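PDB 4BQN: capsular polysaccharide biosynthesis protein from Burkholderia pseudomallei, which binds coenzyme A and probably serves as an acetyltransferase in making the bacterium's capsular polysaccharide. Local coordinates for residues 235-240 with 261-266; 29-34 with 218-223; 20-25 with 229-234; 44-49 with 74-79. The protein carries 1 engineered substitution. All blocks are in the same frame, centred on the assembly; numbering follows the deposited sequence.

The long connection between helix 204-217 and strand 260-262 gives one segment each to interactions 1, 2 and 3, held down piece by piece. Interactions 2 and 3 have centres about 15 Å apart and touch through Phe29 against Leu23, since helices 15-24 and 27-32 are consecutive. Segment 229-234 runs into 235-240, so interaction 3 passes into interaction 1, about 18 Å away between centres. Along the chain, interaction 4 is nested within interaction 2, which is nested within interaction 3; interaction 1 follows. Interaction 4 stands about 14 Å from interaction 3 at the nearest atoms. The side chains of Val236 and Tyr77 are about 9 Å, and that of Pro233 about 10 Å, from bound coenzyme A.

Interaction 1: residues 235-240 with 261-266; sequences DVTKMS and QVLYKK
Lys238 and Gln261 form a single antiparallel bridge, a hydrogen-bonded pair with Lys238 N to Gln261 O at 2.7 Å and Gln261 N to Lys238 O at 3.1 Å, which sets the irregular segment 235-240 against a two-stranded beta-hairpin. The hairpin reverses through a type I' turn from Val262 to Lys265, and the contact illustrates how a loop can clasp a tight turn while pairing with its strand only once. The side chain of Val236 is about 8 Å from that of Cys14, the covalent coenzyme A site. Val236 O receives two donors from opposite faces of its carbonyl plane: Tyr264 N at 2.9 Å and Gln261 NE2 at 3.1 Å. Gln261 NE2 stands 69° out of that plane. With CG anti to the backbone N (chi1 177°), the extended Gln261 chain runs alongside that of Lys238; one water joins Gln261 OE1 to Lys238 NZ, and a second accepts from Gln261 NE2 and Lys238 NZ and donates to Asp235 OD2. Thr237 OG1 accepts the Leu263 N-H almost in a straight line, at 172°, and so polar groups grip both middle residues of the turn. Val236 CA sits over one face of the Tyr264 ring, a CH-pi contact 3.6 Å from the centroid. At the rim of this ring, Tyr264 OH donates to the syn side of Asp235 OD1 at 2.6 Å, tilted out of the carboxylate plane.

Interaction 2: residues 29-34 with 218-223; sequences FARDWE and LGYTYS
Tyr220 and Asp32 approach from opposite directions, with the carboxylate and the phenol ring nearly coplanar, their planes 14° apart. The Tyr220 hydroxyl therefore arrives at the carboxylate edge and donates to OD2 of Asp32 at 2.7 Å, using the lone pair anti to the other oxygen. Trp33 comes in obliquely and offers the edge of its indole: Trp33 NE1 points a weak hydrogen bond at Tyr220 OH, 3.0 Å away and bent to 124°. Asp32 and Trp33 share a first torsion, with CG anti to the carbonyl carbon (chi1 -62° in Asp32), and this brings Asp32 OD2 and Trp33 NE1 to the one hydroxyl. Arg31 grips the same carboxylate side-on in a salt bridge, NE reaching Asp32 OD1 from above the carboxylate plane and NH2 reaching Asp32 OD2, each at 3.0 Å. An apolar layer adjoins this polar group. Leu218 CD1 lies in the plane of the Phe29 ring, at its edge, 3.8 Å from Phe29 CE1, while Trp33 CD1 lies over one face of that ring, toward its rim. The contact joins the end of helix 27-32 and the start of edge strand 33-35 of the parallel sheet to the Schellman-capped end of helix 204-217, whose Met215 touches both Phe29 and Tyr220. With two N-H groups and a hydroxyl directed at it, the carboxylate of Asp32 is probably held as the anion, and its rotation is fixed by Arg31 on one side and Tyr220 on the other.

Interaction 3: residues 20-25 with 229-234; sequences AKMLNS and QNLDPL
Leu231 and Lys21 meet at a peptide carbonyl, Leu231 CD1 lying 3.7 Å from Lys21 O; no aromatic ring takes part, and peptide carbonyls are the flat groups here. A second one, that of Leu231, is met by a methyl, Met22 CE being 4.0 Å from Leu231 O in the conformer described. Pro233 is a puckered ring, touched at CD by the same methyl. Where aromatic rings are absent, aliphatic branches fit one another by shape, and Leu231 is an instance. Its CD1 lies against the C-terminal end of helix 15-24, 3.6 Å from Ser25 CB, and this pair carries the contact. Lys21 crosses the leucine at about a right angle with its CG, while the rest of the lysine, in the conformer described, bends away from the loop. Met22 instead slides past Leu231 in the opposite direction: its CG leaves anti to the backbone N (chi1 -170°), and turns at chi2 and chi3 bring Met22 CE beside Leu231 CB at 4.2 Å. Ser25 OG donates to Met22 O at 2.7 Å, on a carbonyl lone pair, and is also hydrogen-bonded to Asp228 N just ahead of the loop segment, a polar tie between loop and helix end. Met22 also touches Met207, Arg208 and Ala211 of helix 204-217. A long loop thus crosses the C-terminal end of helix 15-24, whose start follows Cys14, the residue seen covalently joined to coenzyme A; the Pro233 side chain is about 9 Å from that of Cys14.

Interaction 4: residues 44-49 with 74-79; sequences ASEEQI and GEKYSS
A capping box opens helix 46-56, and the first turn of that helix receives the short 3-10 segment 75-77 through Tyr77 and Lys76. Ser45 is the N-cap: its OG accepts from Gln48 N at 3.0 Å, and Gln48 OE1 in return takes the Ser45 N-H at 3.0 Å. The case shows how a capped helix start can double as a docking surface. Tyr77 reaches along this start, its hydroxyl end close to the backbone of Glu46 and its CE1 3.5 Å from Ala44 O. Ile49 crosses the tyrosine obliquely, and CG2 of Ile49 rests 3.7 Å from Tyr77 CE1. The first torsion of Ile49 lies away from the usual staggered values, at -148°, and its CG1 meets the backbone oxygen Lys76 O at 3.4 Å. A water donates to Ile49 O and to Lys76 O, tying the two backbones together beside this apolar patch. Arg73 adds a cation-pi contact to Tyr77 and a hydrogen bond to Ala44 O, so it touches both partners; the side chain of Tyr77 is about 9 Å from the bound coenzyme A. Further along the contact, two extended chains cross obliquely, and Lys76 NZ donates to the anti lone pair of Glu46 OE2 at 2.8 Å in a salt bridge. Asp50, one turn further along, forms a second salt bridge with the same ammonium. Sharing one lysine would favour the charged form of both acids, and an acid in the first turn should also suit the helix dipole.

Interaction 1: residues 235-240 with 261-266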
loop_
_atom_site.group_PDB
_atom_site.type_symbol
_atom_site.label_atom_id
_atom_site.label_comp_id
_atom_site.label_asym_id
_atom_site.label_seq_id
_atom_site.Cartn_x
_atom_site.Cartn_y
_atom_site.Cartn_z
ATOM N N ASP A 235 -10.733 -0.941 2.120
ATOM C CA ASP A 235 -11.128 -2.320 2.411
ATOM C C ASP A 235 -11.687 -3.089 1.208
ATOM O O ASP A 235 -12.220 -4.187 1.379
ATOM C CB ASP A 235 -12.151 -2.349 3.556
ATOM C CG ASP A 235 -13.499 -1.787 3.152
ATOM O OD1 ASP A 235 -13.564 -0.940 2.240
ATOM O OD2 ASP A 235 -14.507 -2.185 3.769
ATOM N N VAL A 236 -11.553 -2.531 0.004
ATOM C CA VAL A 236 -12.096 -3.157 -1.207
ATOM C C VAL A 236 -11.618 -4.609 -1.400
ATOM O O VAL A 236 -12.426 -5.507 -1.712
ATOM C CB VAL A 236 -11.790 -2.307 -2.482
ATOM C CG1 VAL A 236 -10.307 -1.983 -2.655
ATOM C CG2 VAL A 236 -12.323 -2.988 -3.740
ATOM N N THR A 237 -10.327 -4.835 -1.187
ATOM C CA THR A 237 -9.694 -6.105 -1.493
ATOM C C THR A 237 -8.899 -6.591 -0.293
ATOM O O THR A 237 -8.160 -5.826 0.339
ATOM C CB THR A 237 -8.839 -5.968 -2.760
ATOM O OG1 THR A 237 -9.734 -5.810 -3.869
ATOM C CG2 THR A 237 -7.931 -7.164 -2.997
ATOM N N LYS A 238 -9.064 -7.866 0.040
ATOM C CA LYS A 238 -8.452 -8.415 1.248
ATOM C C LYS A 238 -7.729 -9.694 0.885
ATOM O O LYS A 238 -8.368 -10.713 0.587
ATOM C CB LYS A 238 -9.509 -8.646 2.339
ATOM C CG LYS A 238 -10.279 -7.383 2.734
ATOM C CD LYS A 238 -11.340 -7.604 3.802
ATOM C CE LYS A 238 -12.026 -6.285 4.143
ATOM N NZ LYS A 238 -13.167 -6.432 5.092
ATOM N N MET A 239 -6.403 -9.617 0.845
ATOM C CA MET A 239 -5.585 -10.782 0.534
ATOM C C MET A 239 -5.591 -11.760 1.699
ATOM O O MET A 239 -5.621 -11.348 2.861
ATOM C CB MET A 239 -4.159 -10.378 0.180
ATOM C CG MET A 239 -4.031 -9.620 -1.140
ATOM S SD MET A 239 -4.386 -10.673 -2.561
ATOM C CE MET A 239 -5.794 -9.863 -3.286
ATOM N N SER A 240 -5.581 -13.050 1.379
ATOM C CA SER A 240 -5.574 -14.096 2.389
ATOM C C SER A 240 -4.150 -14.581 2.670
ATOM O O SER A 240 -3.367 -14.774 1.750
ATOM C CB SER A 240 -6.427 -15.249 1.894
ATOM O OG SER A 240 -6.435 -16.285 2.843
ATOM N N GLN A 261 -11.117 -11.524 -0.459
ATOM C CA GLN A 261 -12.109 -10.572 -0.949
ATOM C C GLN A 261 -11.448 -9.785 -2.069
ATOM O O GLN A 261 -10.344 -9.258 -1.908
ATOM C CB GLN A 261 -12.585 -9.630 0.156
ATOM C CG GLN A 261 -13.562 -8.564 -0.316
ATOM C CD GLN A 261 -14.168 -7.796 0.833
ATOM O OE1 GLN A 261 -14.857 -8.370 1.668
ATOM N NE2 GLN A 261 -13.914 -6.490 0.883
ATOM N N VAL A 262 -12.117 -9.719 -3.214
ATOM C CA VAL A 262 -11.602 -8.976 -4.351
ATOM C C VAL A 262 -12.727 -8.099 -4.893
ATOM O O VAL A 262 -13.810 -8.599 -5.237
ATOM C CB VAL A 262 -11.000 -9.912 -5.430
ATOM C CG1 VAL A 262 -9.588 -10.341 -5.044
ATOM C CG2 VAL A 262 -11.890 -11.127 -5.671
ATOM N N LEU A 263 -12.481 -6.793 -4.953
ATOM C CA LEU A 263 -13.502 -5.826 -5.398
ATOM C C LEU A 263 -14.832 -6.052 -4.658
ATOM O O LEU A 263 -15.902 -6.097 -5.268
ATOM C CB LEU A 263 -13.679 -5.864 -6.928
ATOM C CG LEU A 263 -12.398 -5.726 -7.763
ATOM C CD1 LEU A 263 -12.692 -5.919 -9.244
ATOM C CD2 LEU A 263 -11.693 -4.402 -7.495
ATOM N N TYR A 264 -14.734 -6.217 -3.341
ATOM C CA TYR A 264 -15.871 -6.394 -2.426
ATOM C C TYR A 264 -16.629 -7.712 -2.574
ATOM O O TYR A 264 -17.689 -7.882 -1.973
ATOM C CB TYR A 264 -16.843 -5.201 -2.472
ATOM C CG TYR A 264 -16.269 -3.952 -1.837
ATOM C CD1 TYR A 264 -16.095 -3.864 -0.449
ATOM C CD2 TYR A 264 -15.875 -2.873 -2.622
ATOM C CE1 TYR A 264 -15.553 -2.734 0.138
ATOM C CE2 TYR A 264 -15.348 -1.724 -2.045
ATOM C CZ TYR A 264 -15.185 -1.658 -0.671
ATOM O OH TYR A 264 -14.647 -0.518 -0.110
ATOM N N LYS A 265 -16.083 -8.636 -3.360
ATOM C CA LYS A 265 -16.678 -9.963 -3.529
ATOM C C LYS A 265 -15.796 -11.035 -2.897
ATOM O O LYS A 265 -14.579 -10.990 -3.010
ATOM C CB LYS A 265 -16.878 -10.286 -5.015
ATOM C CG LYS A 265 -17.645 -9.238 -5.815
ATOM C CD LYS A 265 -19.048 -9.011 -5.271
ATOM C CE LYS A 265 -19.769 -7.922 -6.052
ATOM N NZ LYS A 265 -20.993 -7.438 -5.356
ATOM N N LYS A 266 -16.418 -12.005 -2.238
ATOM C CA LYS A 266 -15.666 -13.102 -1.653
ATOM C C LYS A 266 -15.355 -14.163 -2.704
ATOM O O LYS A 266 -16.180 -14.468 -3.574
ATOM C CB LYS A 266 -16.408 -13.717 -0.459
ATOM C CG LYS A 266 -16.666 -12.756 0.701
ATOM C CD LYS A 266 -15.378 -12.212 1.316
ATOM C CE LYS A 266 -15.628 -11.534 2.658
ATOM N NZ LYS A 266 -16.472 -10.308 2.564
HETATM O O HOH W 1 -15.016 -5.017 3.139
HETATM O O HOH W 2 -11.653 0.624 -0.780
HETATM O O HOH W 3 -15.004 -8.171 4.348
#

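Interaction 2: residues 29-34 with 218-223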
loop_
_atom_site.group_PDB
_atom_site.type_symbol
_atom_site.label_atom_id
_atom_site.label_comp_id
_atom_site.label_asym_id
_atom_site.label_seq_id
_atom_site.Cartn_x
_atom_site.Cartn_y
_atom_site.Cartn_z
ATOM N N PHE A 29 -9.747 18.306 14.378
ATOM C CA PHE A 29 -9.151 18.630 13.090
ATOM C C PHE A 29 -10.161 19.360 12.195
ATOM O O PHE A 29 -9.847 20.394 11.596
ATOM C CB PHE A 29 -8.644 17.364 12.383
ATOM C CG PHE A 29 -7.971 17.642 11.071
ATOM C CD1 PHE A 29 -6.606 17.928 11.003
ATOM C CD2 PHE A 29 -8.715 17.630 9.900
ATOM C CE1 PHE A 29 -6.002 18.191 9.788
ATOM C CE2 PHE A 29 -8.121 17.892 8.687
ATOM C CZ PHE A 29 -6.765 18.176 8.624
ATOM N N ALA A 30 -11.377 18.818 12.115
ATOM C CA ALA A 30 -12.419 19.368 11.240
ATOM C C ALA A 30 -12.874 20.770 11.656
ATOM O O ALA A 30 -13.366 21.534 10.830
ATOM C CB ALA A 30 -13.603 18.417 11.145
ATOM N N ARG A 31 -12.688 21.108 12.931
ATOM C CA ARG A 31 -12.960 22.460 13.441
ATOM C C ARG A 31 -12.053 23.486 12.747
ATOM O O ARG A 31 -12.464 24.623 12.496
ATOM C CB ARG A 31 -12.760 22.493 14.969
ATOM C CG ARG A 31 -12.924 23.851 15.639
ATOM C CD ARG A 31 -12.331 23.839 17.046
ATOM N NE ARG A 31 -10.879 23.669 17.005
ATOM C CZ ARG A 31 -10.138 23.178 17.993
ATOM N NH1 ARG A 31 -10.699 22.804 19.140
ATOM N NH2 ARG A 31 -8.826 23.061 17.830
ATOM N N ASP A 32 -10.827 23.077 12.441
ATOM C CA ASP A 32 -9.774 23.992 11.981
ATOM C C ASP A 32 -9.493 23.964 10.487
ATOM O O ASP A 32 -8.934 24.929 9.950
ATOM C CB ASP A 32 -8.455 23.708 12.719
ATOM C CG ASP A 32 -8.556 23.933 14.220
ATOM O OD1 ASP A 32 -9.372 24.775 14.654
ATOM O OD2 ASP A 32 -7.801 23.270 14.967
ATOM N N TRP A 33 -9.844 22.859 9.825
ATOM C CA TRP A 33 -9.379 22.606 8.464
ATOM C C TRP A 33 -10.502 22.221 7.531
ATOM O O TRP A 33 -11.368 21.413 7.894
ATOM C CB TRP A 33 -8.349 21.471 8.466
ATOM C CG TRP A 33 -7.123 21.790 9.245
ATOM C CD1 TRP A 33 -6.854 21.449 10.548
ATOM C CD2 TRP A 33 -5.982 22.511 8.772
ATOM N NE1 TRP A 33 -5.609 21.915 10.908
ATOM C CE2 TRP A 33 -5.064 22.594 9.848
ATOM C CE3 TRP A 33 -5.658 23.118 7.549
ATOM C CZ2 TRP A 33 -3.818 23.232 9.721
ATOM C CZ3 TRP A 33 -4.427 23.758 7.422
ATOM C CH2 TRP A 33 -3.523 23.814 8.509
ATOM N N GLU A 34 -10.471 22.811 6.336
ATOM C CA GLU A 34 -11.415 22.463 5.276
ATOM C C GLU A 34 -10.661 21.842 4.104
ATOM O O GLU A 34 -9.672 22.402 3.602
ATOM C CB GLU A 34 -12.230 23.677 4.809
ATOM C CG GLU A 34 -13.263 23.332 3.736
ATOM C CD GLU A 34 -14.036 24.529 3.200
ATOM O OE1 GLU A 34 -13.917 25.650 3.742
ATOM O OE2 GLU A 34 -14.784 24.341 2.219
ATOM N N LEU A 218 1.156 18.676 13.018
ATOM C CA LEU A 218 0.478 19.967 12.947
ATOM C C LEU A 218 0.382 20.705 14.285
ATOM O O LEU A 218 -0.051 21.860 14.323
ATOM C CB LEU A 218 -0.916 19.778 12.352
ATOM C CG LEU A 218 -0.929 19.341 10.887
ATOM C CD1 LEU A 218 -2.358 19.006 10.498
ATOM C CD2 LEU A 218 -0.365 20.432 9.983
ATOM N N GLY A 219 0.790 20.053 15.377
ATOM C CA GLY A 219 0.802 20.692 16.691
ATOM C C GLY A 219 -0.361 20.368 17.597
ATOM O O GLY A 219 -0.468 20.945 18.674
ATOM N N TYR A 220 -1.235 19.444 17.191
ATOM C CA TYR A 220 -2.279 18.962 18.097
ATOM C C TYR A 220 -1.665 18.086 19.184
ATOM O O TYR A 220 -0.608 17.498 18.972
ATOM C CB TYR A 220 -3.351 18.171 17.332
ATOM C CG TYR A 220 -4.141 19.027 16.370
ATOM C CD1 TYR A 220 -5.202 19.812 16.823
ATOM C CD2 TYR A 220 -3.832 19.059 15.010
ATOM C CE1 TYR A 220 -5.917 20.620 15.957
ATOM C CE2 TYR A 220 -4.554 19.854 14.131
ATOM C CZ TYR A 220 -5.592 20.630 14.611
ATOM O OH TYR A 220 -6.306 21.421 13.742
ATOM N N THR A 221 -2.325 18.009 20.336
ATOM C CA THR A 221 -1.957 17.134 21.453
ATOM C C THR A 221 -2.488 15.725 21.213
ATOM O O THR A 221 -3.405 15.539 20.416
ATOM C CB THR A 221 -2.586 17.631 22.782
ATOM O OG1 THR A 221 -4.016 17.512 22.716
ATOM C CG2 THR A 221 -2.211 19.074 23.065
ATOM N N TYR A 222 -1.962 14.746 21.942
ATOM C CA TYR A 222 -2.481 13.381 21.885
ATOM C C TYR A 222 -3.968 13.332 22.204
ATOM O O TYR A 222 -4.722 12.608 21.541
ATOM C CB TYR A 222 -1.668 12.459 22.815
ATOM C CG TYR A 222 -0.314 12.133 22.234
ATOM C CD1 TYR A 222 0.784 12.980 22.429
ATOM C CD2 TYR A 222 -0.137 10.996 21.456
ATOM C CE1 TYR A 222 2.021 12.688 21.866
ATOM C CE2 TYR A 222 1.083 10.695 20.892
ATOM C CZ TYR A 222 2.155 11.537 21.093
ATOM O OH TYR A 222 3.351 11.203 20.516
ATOM N N SER A 223 -4.388 14.145 23.178
ATOM C CA SER A 223 -5.780 14.165 23.625
ATOM C C SER A 223 -6.757 14.780 22.613
ATOM O O SER A 223 -7.963 14.557 22.708
ATOM C CB SER A 223 -5.899 14.868 24.981
ATOM O OG SER A 223 -5.452 16.210 24.902
#

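Interaction 3: residues 20-25 with 229-234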
loop_
_atom_site.group_PDB
_atom_site.type_symbol
_atom_site.label_atom_id
_atom_site.label_comp_id
_atom_site.label_asym_id
_atom_site.label_seq_id
_atom_site.Cartn_x
_atom_site.Cartn_y
_atom_site.Cartn_z
ATOM N N ALA A 20 -7.368 11.893 3.991
ATOM C CA ALA A 20 -8.250 13.051 4.128
ATOM C C ALA A 20 -9.576 12.661 4.799
ATOM O O ALA A 20 -10.076 13.380 5.667
ATOM C CB ALA A 20 -8.506 13.681 2.771
ATOM N N LYS A 21 -10.144 11.524 4.393
ATOM C CA LYS A 21 -11.393 11.045 4.974
ATOM C C LYS A 21 -11.205 10.806 6.480
ATOM O O LYS A 21 -12.056 11.176 7.299
ATOM C CB LYS A 21 -11.848 9.769 4.256
ATOM C CG LYS A 21 -13.260 9.306 4.583
ATOM C CD LYS A 21 -14.330 10.123 3.866
ATOM C CE LYS A 21 -14.508 9.694 2.418
ATOM N NZ LYS A 21 -15.540 10.529 1.741
ATOM N N MET A 22 -10.084 10.187 6.842
ATOM C CA MET A 22 -9.833 9.890 8.241
ATOM C C MET A 22 -9.651 11.174 9.047
ATOM O O MET A 22 -10.273 11.331 10.090
ATOM C CB MET A 22 -8.611 8.970 8.363
ATOM C CG MET A 22 -8.385 8.400 9.753
ATOM S SD MET A 22 -9.757 7.400 10.337
ATOM C CE MET A 22 -9.483 5.864 9.452
ATOM N N LEU A 23 -8.815 12.090 8.557
ATOM C CA LEU A 23 -8.608 13.371 9.248
ATOM C C LEU A 23 -9.900 14.159 9.441
ATOM O O LEU A 23 -10.158 14.683 10.535
ATOM C CB LEU A 23 -7.579 14.229 8.521
ATOM C CG LEU A 23 -6.128 13.739 8.666
ATOM C CD1 LEU A 23 -5.263 14.425 7.614
ATOM C CD2 LEU A 23 -5.585 13.975 10.079
ATOM N N ASN A 24 -10.736 14.196 8.403
ATOM C CA ASN A 24 -12.002 14.925 8.472
ATOM C C ASN A 24 -12.947 14.349 9.521
ATOM O O ASN A 24 -13.842 15.042 9.985
ATOM C CB ASN A 24 -12.688 14.917 7.106
ATOM C CG ASN A 24 -12.047 15.876 6.122
ATOM O OD1 ASN A 24 -11.171 16.676 6.472
ATOM N ND2 ASN A 24 -12.498 15.813 4.873
ATOM N N SER A 25 -12.740 13.087 9.897
ATOM C CA SER A 25 -13.578 12.433 10.909
ATOM C C SER A 25 -13.185 12.758 12.356
ATOM O O SER A 25 -13.889 12.360 13.279
ATOM C CB SER A 25 -13.609 10.909 10.691
ATOM O OG SER A 25 -12.501 10.259 11.293
ATOM N N GLN A 229 -14.338 5.326 14.276
ATOM C CA GLN A 229 -13.850 3.942 14.315
ATOM C C GLN A 229 -14.468 3.045 13.244
ATOM O O GLN A 229 -13.989 1.935 13.018
ATOM C CB GLN A 229 -14.099 3.315 15.698
ATOM C CG GLN A 229 -13.477 4.083 16.853
ATOM C CD GLN A 229 -11.966 4.133 16.762
ATOM O OE1 GLN A 229 -11.294 3.093 16.730
ATOM N NE2 GLN A 229 -11.416 5.344 16.727
ATOM N N ASN A 230 -15.536 3.509 12.602
ATOM C CA ASN A 230 -16.181 2.718 11.551
ATOM C C ASN A 230 -15.583 2.911 10.164
ATOM O O ASN A 230 -15.871 2.142 9.250
ATOM C CB ASN A 230 -17.685 2.995 11.511
ATOM C CG ASN A 230 -18.381 2.639 12.808
ATOM O OD1 ASN A 230 -18.192 1.548 13.350
ATOM N ND2 ASN A 230 -19.193 3.561 13.313
ATOM N N LEU A 231 -14.743 3.933 10.005
ATOM C CA LEU A 231 -14.155 4.208 8.702
ATOM C C LEU A 231 -13.064 3.193 8.384
ATOM O O LEU A 231 -12.183 2.955 9.197
ATOM C CB LEU A 231 -13.562 5.615 8.683
ATOM C CG LEU A 231 -14.486 6.822 8.603
ATOM C CD1 LEU A 231 -13.607 8.051 8.454
ATOM C CD2 LEU A 231 -15.463 6.710 7.443
ATOM N N ASP A 232 -13.125 2.604 7.198
ATOM C CA ASP A 232 -12.122 1.623 6.765
ATOM C C ASP A 232 -11.996 1.817 5.252
ATOM O O ASP A 232 -12.521 1.012 4.455
ATOM C CB ASP A 232 -12.591 0.216 7.145
ATOM C CG ASP A 232 -11.486 -0.818 7.116
ATOM O OD1 ASP A 232 -10.307 -0.483 6.891
ATOM O OD2 ASP A 232 -11.811 -2.001 7.328
ATOM N N PRO A 233 -11.330 2.919 4.844
ATOM C CA PRO A 233 -11.510 3.385 3.462
ATOM C C PRO A 233 -10.876 2.528 2.376
ATOM O O PRO A 233 -11.292 2.631 1.228
ATOM C CB PRO A 233 -10.868 4.784 3.452
ATOM C CG PRO A 233 -10.687 5.168 4.864
ATOM C CD PRO A 233 -10.615 3.908 5.677
ATOM N N LEU A 234 -9.907 1.685 2.729
ATOM C CA LEU A 234 -9.188 0.887 1.733
ATOM C C LEU A 234 -9.466 -0.604 1.903
ATOM O O LEU A 234 -8.557 -1.427 1.823
ATOM C CB LEU A 234 -7.690 1.194 1.792
ATOM C CG LEU A 234 -7.358 2.652 1.473
ATOM C CD1 LEU A 234 -5.885 2.895 1.703
ATOM C CD2 LEU A 234 -7.717 3.023 0.045
#

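Interaction 4: residues 44-49 with 74-79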
loop_
_atom_site.group_PDB
_atom_site.type_symbol
_atom_site.label_atom_id
_atom_site.label_comp_id
_atom_site.label_asym_id
_atom_site.label_seq_id
_atom_site.Cartn_x
_atom_site.Cartn_y
_atom_site.Cartn_z
ATOM N N ALA A 44 -5.524 11.322 -11.617
ATOM C CA ALA A 44 -5.656 12.715 -12.053
ATOM C C ALA A 44 -5.417 12.835 -13.545
ATOM O O ALA A 44 -4.445 12.290 -14.062
ATOM C CB ALA A 44 -4.673 13.611 -11.308
ATOM N N SER A 45 -6.286 13.564 -14.236
ATOM C CA SER A 45 -6.041 13.861 -15.640
ATOM C C SER A 45 -5.112 15.067 -15.747
ATOM O O SER A 45 -4.887 15.789 -14.765
ATOM C CB SER A 45 -7.345 14.185 -16.349
ATOM O OG SER A 45 -7.822 15.441 -15.879
ATOM N N GLU A 46 -4.586 15.298 -16.943
ATOM C CA GLU A 46 -3.743 16.458 -17.151
ATOM C C GLU A 46 -4.494 17.752 -16.906
ATOM O O GLU A 46 -3.954 18.678 -16.299
ATOM C CB GLU A 46 -3.126 16.430 -18.535
ATOM C CG GLU A 46 -2.003 17.433 -18.697
ATOM C CD GLU A 46 -1.304 17.302 -20.031
ATOM O OE1 GLU A 46 -1.663 16.397 -20.830
ATOM O OE2 GLU A 46 -0.385 18.101 -20.272
ATOM N N GLU A 47 -5.750 17.801 -17.347
ATOM C CA GLU A 47 -6.560 18.985 -17.139
ATOM C C GLU A 47 -6.742 19.227 -15.636
ATOM O O GLU A 47 -6.631 20.361 -15.161
ATOM C CB GLU A 47 -7.906 18.843 -17.856
ATOM C CG GLU A 47 -7.823 18.938 -19.378
ATOM C CD GLU A 47 -7.136 17.750 -20.041
ATOM O OE1 GLU A 47 -7.224 16.614 -19.519
ATOM O OE2 GLU A 47 -6.510 17.952 -21.105
ATOM N N GLN A 48 -6.985 18.158 -14.884
ATOM C CA GLN A 48 -7.173 18.285 -13.434
ATOM C C GLN A 48 -5.907 18.738 -12.728
ATOM O O GLN A 48 -5.946 19.640 -11.881
ATOM C CB GLN A 48 -7.671 16.982 -12.823
ATOM C CG GLN A 48 -9.117 16.698 -13.188
ATOM C CD GLN A 48 -9.545 15.280 -12.907
ATOM O OE1 GLN A 48 -8.729 14.375 -12.765
ATOM N NE2 GLN A 48 -10.854 15.071 -12.859
ATOM N N ILE A 49 -4.785 18.120 -13.074
ATOM C CA ILE A 49 -3.533 18.465 -12.403
ATOM C C ILE A 49 -3.073 19.887 -12.732
ATOM O O ILE A 49 -2.524 20.593 -11.860
ATOM C CB ILE A 49 -2.435 17.387 -12.605
ATOM C CG1 ILE A 49 -1.529 17.328 -11.372
ATOM C CG2 ILE A 49 -1.647 17.605 -13.893
ATOM C CD1 ILE A 49 -2.172 16.666 -10.166
ATOM N N GLY A 74 5.273 11.886 -15.229
ATOM C CA GLY A 74 5.745 13.180 -15.712
ATOM C C GLY A 74 5.848 14.202 -14.598
ATOM O O GLY A 74 5.265 14.040 -13.523
ATOM N N GLU A 75 6.572 15.281 -14.874
ATOM C CA GLU A 75 6.769 16.345 -13.897
ATOM C C GLU A 75 5.481 16.864 -13.262
ATOM O O GLU A 75 5.475 17.163 -12.067
ATOM C CB GLU A 75 7.523 17.503 -14.546
ATOM C CG GLU A 75 7.900 18.604 -13.562
ATOM C CD GLU A 75 8.663 19.738 -14.198
ATOM O OE1 GLU A 75 8.330 20.121 -15.334
ATOM O OE2 GLU A 75 9.587 20.250 -13.539
ATOM N N LYS A 76 4.409 16.991 -14.049
ATOM C CA LYS A 76 3.185 17.638 -13.553
ATOM C C LYS A 76 2.562 16.925 -12.352
ATOM O O LYS A 76 1.851 17.555 -11.573
ATOM C CB LYS A 76 2.140 17.767 -14.671
ATOM C CG LYS A 76 2.505 18.751 -15.762
ATOM C CD LYS A 76 1.369 18.858 -16.768
ATOM C CE LYS A 76 1.622 19.976 -17.755
ATOM N NZ LYS A 76 0.405 20.160 -18.578
ATOM N N TYR A 77 2.805 15.611 -12.231
ATOM C CA TYR A 77 2.220 14.794 -11.164
ATOM C C TYR A 77 3.195 14.582 -10.013
ATOM O O TYR A 77 2.846 13.954 -9.012
ATOM C CB TYR A 77 1.776 13.438 -11.723
ATOM C CG TYR A 77 0.843 13.586 -12.900
ATOM C CD1 TYR A 77 -0.524 13.772 -12.706
ATOM C CD2 TYR A 77 1.333 13.582 -14.207
ATOM C CE1 TYR A 77 -1.380 13.937 -13.776
ATOM C CE2 TYR A 77 0.483 13.752 -15.286
ATOM C CZ TYR A 77 -0.877 13.930 -15.057
ATOM O OH TYR A 77 -1.748 14.105 -16.107
ATOM N N SER A 78 4.421 15.080 -10.161
ATOM C CA SER A 78 5.462 14.841 -9.160
ATOM C C SER A 78 5.271 15.710 -7.921
ATOM O O SER A 78 4.814 16.862 -8.011
ATOM C CB SER A 78 6.851 15.038 -9.762
ATOM O OG SER A 78 7.110 16.412 -10.008
ATOM N N SER A 79 5.607 15.159 -6.757
ATOM C CA SER A 79 5.427 15.909 -5.519
ATOM C C SER A 79 6.294 17.168 -5.453
ATOM O O SER A 79 5.844 18.202 -4.963
ATOM C CB SER A 79 5.652 15.013 -4.300
ATOM O OG SER A 79 6.896 14.331 -4.372
HETATM O O HOH W 4 0.609 20.142 -12.250
#